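Side-chain contacts in scyllo-inosose 3-dehydrogenase (PDB 3IP1), which catalyses the NAD(+)-dependent oxidation of scyllo-inosose to 3-dehydro-scyllo-inosose, a step that probably belongs to myo-inositol degradation: residues C65-S70 and E378-L383; G191-P196 and K365-T370. All blocks are in the same frame, centred on the assembly; numbering follows the deposited sequence. Where two conformers were deposited one is given.

Overall arrangement
From the N terminus, strand 57-66 of the GroES-like region runs through residues 65-70 into helix 69-75, and there the chain meets the first half of interaction 1. Its second half, residues 378-383, comes 308 positions later on helix 376-382, so that one contact closes a loop round most of the protein. Nested inside it, interaction 2 joins the junction of helices 185-192 and 194-207 to residues 365-370, whose last two belong to strand 369-371. Strand 369-371 and helix 376-382 are successive elements, and Tyr379 OH probably hydrogen-bonds Lys369 NZ. The returning chain is thus tied to the catalytic part of the fold twice, at centres about 12 Å apart.

Interaction 1: residues C65-S70 and E378-L383; sequences CGICGS and EYIKRL
Ile67, where strand 57-66 leads toward helix 69-75, sets both of its branches against one side of helix 376-382. The snug part lies at CG2 of Ile67, which stands 3.6 Å from Leu383 CD1. For the other branch, chi1 of -57° holds CG1 anti to the carbonyl carbon, and the extended chi2 carries Ile67 CD1 out to Tyr379 CB at 4.0 Å, the two side chains crossing at nearly a right angle. Between these touches, Ile380 CG1 is 4.1 Å from Ile67 CD1 and equally far from its CG2. No hydrogen bond joins the segments. Val72 and Phe161 also pack on Ile67.

The other side of the helix is polar and faces solvent. There Glu378 forms a salt bridge with Arg382, OE2 to NH2 at 2.7 Å, although the N-H...O angle of 116° makes the hydrogen bond within it weak. The buried Tyr379 lays CE1 over the centre of the guanidinium face of Arg382, while its OH turns to Lys369. Cys68 follows Ile67, its SG accepting from Ser70 N to cap helix 69-75; a zinc ligand of the enzyme, though not bound to the cadmium ion here, it belongs to the catalytic site of zinc-containing alcohol dehydrogenases.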
# COMPACT_ATOMS: atom_id res chain seq x y z
N CYS A 65 -3.81 -19.60 -31.37
CA CYS A 65 -2.57 -19.60 -30.59
C CYS A 65 -1.55 -18.62 -31.19
O CYS A 65 -1.15 -18.74 -32.35
CB CYS A 65 -1.96 -21.00 -30.51
SG CYS A 65 -0.66 -21.09 -29.23
N GLY A 66 -1.13 -17.66 -30.38
CA GLY A 66 -0.15 -16.66 -30.83
C GLY A 66 1.26 -17.19 -30.77
O GLY A 66 1.62 -17.93 -29.83
N ILE A 67 2.06 -16.84 -31.77
CA ILE A 67 3.50 -17.08 -31.72
C ILE A 67 4.13 -15.98 -30.87
O ILE A 67 4.01 -14.81 -31.19
CB ILE A 67 4.14 -17.08 -33.15
CG1 ILE A 67 3.47 -18.13 -34.04
CG2 ILE A 67 5.66 -17.25 -33.06
CD1 ILE A 67 3.97 -18.21 -35.51
N CYS A 68 4.80 -16.38 -29.80
CA CYS A 68 5.53 -15.48 -28.92
C CYS A 68 6.96 -15.32 -29.45
O CYS A 68 7.48 -16.20 -30.14
CB CYS A 68 5.55 -16.08 -27.50
SG CYS A 68 6.39 -15.05 -26.21
N GLY A 69 7.60 -14.19 -29.13
CA GLY A 69 9.04 -14.03 -29.37
C GLY A 69 9.91 -15.13 -28.78
O GLY A 69 10.94 -15.47 -29.36
N SER A 70 9.50 -15.69 -27.63
CA SER A 70 10.17 -16.84 -27.02
C SER A 70 10.10 -18.08 -27.92
O SER A 70 11.03 -18.88 -27.94
CB SER A 70 9.57 -17.17 -25.64
OG SER A 70 9.98 -16.23 -24.66
N GLU A 378 6.96 -22.54 -40.54
CA GLU A 378 7.46 -21.57 -41.52
C GLU A 378 7.52 -20.16 -40.93
O GLU A 378 8.50 -19.43 -41.13
CB GLU A 378 6.57 -21.60 -42.78
CG GLU A 378 6.92 -20.55 -43.84
CD GLU A 378 5.78 -20.27 -44.84
OE1 GLU A 378 4.98 -21.18 -45.16
OE2 GLU A 378 5.68 -19.12 -45.31
N TYR A 379 6.47 -19.77 -40.21
CA TYR A 379 6.39 -18.42 -39.66
C TYR A 379 7.31 -18.18 -38.47
O TYR A 379 7.82 -17.08 -38.28
CB TYR A 379 4.94 -18.03 -39.37
CG TYR A 379 4.25 -17.56 -40.62
CD1 TYR A 379 4.37 -16.23 -41.05
CD2 TYR A 379 3.54 -18.45 -41.42
CE1 TYR A 379 3.78 -15.80 -42.23
CE2 TYR A 379 2.94 -18.03 -42.62
CZ TYR A 379 3.07 -16.71 -43.02
OH TYR A 379 2.48 -16.27 -44.18
N ILE A 380 7.51 -19.21 -37.66
CA ILE A 380 8.47 -19.16 -36.56
C ILE A 380 9.87 -18.85 -37.12
O ILE A 380 10.63 -18.09 -36.52
CB ILE A 380 8.45 -20.50 -35.77
CG1 ILE A 380 7.20 -20.58 -34.91
CG2 ILE A 380 9.71 -20.69 -34.92
CD1 ILE A 380 7.09 -21.87 -34.07
N LYS A 381 10.19 -19.45 -38.27
CA LYS A 381 11.43 -19.16 -38.99
C LYS A 381 11.44 -17.74 -39.61
O LYS A 381 12.42 -16.98 -39.47
CB LYS A 381 11.64 -20.25 -40.07
CG LYS A 381 12.36 -19.78 -41.37
CD LYS A 381 13.79 -20.30 -41.48
CE LYS A 381 14.70 -19.72 -40.41
NZ LYS A 381 16.15 -19.74 -40.83
N ARG A 382 10.37 -17.39 -40.29
CA ARG A 382 10.26 -16.09 -40.95
C ARG A 382 10.40 -14.94 -39.96
O ARG A 382 11.03 -13.92 -40.25
CB ARG A 382 8.92 -16.03 -41.65
CG ARG A 382 8.80 -15.04 -42.78
CD ARG A 382 7.88 -15.68 -43.79
NE ARG A 382 6.91 -14.74 -44.35
CZ ARG A 382 5.89 -15.10 -45.13
NH1 ARG A 382 5.06 -14.17 -45.61
NH2 ARG A 382 5.70 -16.39 -45.43
N LEU A 383 9.86 -15.13 -38.75
CA LEU A 383 9.89 -14.09 -37.71
C LEU A 383 11.30 -13.77 -37.21
O LEU A 383 11.50 -12.77 -36.55
CB LEU A 383 8.98 -14.46 -36.53
CG LEU A 383 7.48 -14.20 -36.71
CD1 LEU A 383 6.70 -14.88 -35.59
CD2 LEU A 383 7.18 -12.70 -36.75

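Interaction 2: residues G191-P196 and K365-T370. With CD (cadmium ion), chain F.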
# COMPACT_ATOMS: atom_id res chain seq x y z
N GLY A 191 -9.08 -13.86 -26.99
CA GLY A 191 -8.65 -14.84 -25.97
C GLY A 191 -7.18 -15.23 -26.07
O GLY A 191 -6.52 -15.39 -25.04
N SER A 192 -6.67 -15.38 -27.30
CA SER A 192 -5.27 -15.77 -27.52
C SER A 192 -4.30 -14.67 -27.07
O SER A 192 -3.10 -14.92 -26.85
CB SER A 192 -5.05 -16.14 -29.01
OG SER A 192 -5.04 -14.98 -29.86
N LEU A 193 -4.82 -13.46 -26.89
CA LEU A 193 -4.03 -12.32 -26.49
C LEU A 193 -4.09 -12.02 -24.98
O LEU A 193 -3.53 -11.02 -24.54
CB LEU A 193 -4.47 -11.09 -27.30
CG LEU A 193 -4.04 -11.11 -28.77
CD1 LEU A 193 -4.92 -10.23 -29.67
CD2 LEU A 193 -2.59 -10.72 -28.93
N VAL A 194 -4.78 -12.85 -24.20
CA VAL A 194 -4.92 -12.56 -22.76
C VAL A 194 -3.59 -12.74 -22.03
O VAL A 194 -3.21 -11.92 -21.17
CB VAL A 194 -6.03 -13.42 -22.09
CG1 VAL A 194 -6.00 -13.24 -20.53
CG2 VAL A 194 -7.40 -13.06 -22.67
N GLU A 195 -2.87 -13.80 -22.38
CA GLU A 195 -1.59 -14.08 -21.75
C GLU A 195 -0.56 -12.93 -21.93
O GLU A 195 -0.07 -12.40 -20.93
CB GLU A 195 -1.04 -15.45 -22.20
CG GLU A 195 0.14 -15.99 -21.39
CD GLU A 195 1.50 -15.54 -21.91
OE1 GLU A 195 1.60 -15.00 -23.02
OE2 GLU A 195 2.50 -15.74 -21.18
N PRO A 196 -0.23 -12.55 -23.18
CA PRO A 196 0.72 -11.42 -23.27
C PRO A 196 0.16 -10.10 -22.68
O PRO A 196 0.94 -9.26 -22.20
CB PRO A 196 0.97 -11.27 -24.78
CG PRO A 196 -0.21 -11.97 -25.45
CD PRO A 196 -0.56 -13.10 -24.51
N LYS A 365 -6.29 -5.69 -32.62
CA LYS A 365 -5.70 -4.75 -33.56
C LYS A 365 -4.23 -5.06 -33.86
O LYS A 365 -3.70 -4.64 -34.88
CB LYS A 365 -5.81 -3.31 -33.05
CG LYS A 365 -7.25 -2.81 -32.83
CD LYS A 365 -7.23 -1.31 -32.59
CE LYS A 365 -8.62 -0.71 -32.69
NZ LYS A 365 -9.33 -0.71 -31.37
N ILE A 366 -3.56 -5.78 -32.96
CA ILE A 366 -2.14 -6.04 -33.13
C ILE A 366 -1.82 -7.30 -33.94
O ILE A 366 -0.66 -7.52 -34.31
CB ILE A 366 -1.37 -6.06 -31.77
CG1 ILE A 366 -1.57 -7.39 -31.04
CG2 ILE A 366 -1.73 -4.80 -30.93
CD1 ILE A 366 -0.51 -7.67 -29.97
N ILE A 367 -2.83 -8.11 -34.23
CA ILE A 367 -2.62 -9.31 -35.02
C ILE A 367 -2.36 -8.91 -36.47
O ILE A 367 -3.23 -8.35 -37.12
CB ILE A 367 -3.80 -10.32 -34.88
CG1 ILE A 367 -3.94 -10.78 -33.42
CG2 ILE A 367 -3.59 -11.53 -35.81
CD1 ILE A 367 -5.23 -11.52 -33.10
N SER A 368 -1.15 -9.18 -36.94
CA SER A 368 -0.77 -8.84 -38.32
C SER A 368 -1.32 -9.85 -39.31
O SER A 368 -1.69 -9.48 -40.42
CB SER A 368 0.74 -8.74 -38.46
OG SER A 368 1.27 -7.94 -37.40
N LYS A 369 -1.41 -11.12 -38.90
CA LYS A 369 -1.78 -12.19 -39.80
C LYS A 369 -2.21 -13.44 -39.02
O LYS A 369 -1.64 -13.76 -37.98
CB LYS A 369 -0.57 -12.52 -40.69
CG LYS A 369 -0.79 -13.57 -41.73
CD LYS A 369 0.54 -13.89 -42.38
CE LYS A 369 0.55 -13.45 -43.83
NZ LYS A 369 0.29 -14.64 -44.68
N THR A 370 -3.23 -14.14 -39.53
CA THR A 370 -3.59 -15.45 -39.00
C THR A 370 -3.23 -16.51 -40.03
O THR A 370 -3.32 -16.27 -41.23
CB THR A 370 -5.08 -15.55 -38.60
OG1 THR A 370 -5.89 -15.19 -39.72
CG2 THR A 370 -5.40 -14.61 -37.46
CD CD F . 3.94 -15.18 -24.37
O HOH W 1 4.11 -12.95 -23.65
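The catalytic metal site of this zinc-dependent dehydrogenase borders the contact, for Leu193 sits between helices 185-192 and 194-207, and Glu195 stands in the first turn of the second. Leu193 makes the close contacts with residues 365-370, and it does so with both methyls, each meeting a different isoleucine. Its CD1 comes to 3.7 Å from Ile367 CD1, with the two side chains meeting at a slant. Leu193 CD2 approaches Ile366 CD1 at 3.8 Å, and here the two side chains pass each other pointing in opposite directions. At chi1 79° Ile366 CG1 lies between its own backbone N and carbonyl carbon, and CD1 extends to the leucine. Met363 also packs on Leu193, Leu257 lies against Ile366 and Thr393 against Ile367. With an alanine at Leu193, the two isoleucines would probably lose the partner of their CD1 methyls in this segment, and a gap would open beside the helix junction.

Further along residues 365-370, Ser368 and Lys369 pair by backbone hydrogen bonds with Lys391 and Thr393, as strand 369-371 runs parallel to strand 392-395.

Two residues on from Leu193, the chain turns from packing to metal binding. Where the natural enzyme uses zinc, this crystal holds a cadmium ion, bound by Glu195 OE1 at 2.7 Å and by a water at 2.4 Å, with His97 and Glu98 as the other protein ligands. The bend of the Glu195 side chain at chi2, -88°, brings the carboxylate round to the ion; Glu195 OE2 stays 3.5 Å from the cadmium ion, so the carboxylate binds through one oxygen. Val194, between the leucine and the glutamate, packs instead on helix 349-358 through Phe350, Ile354 and Met357.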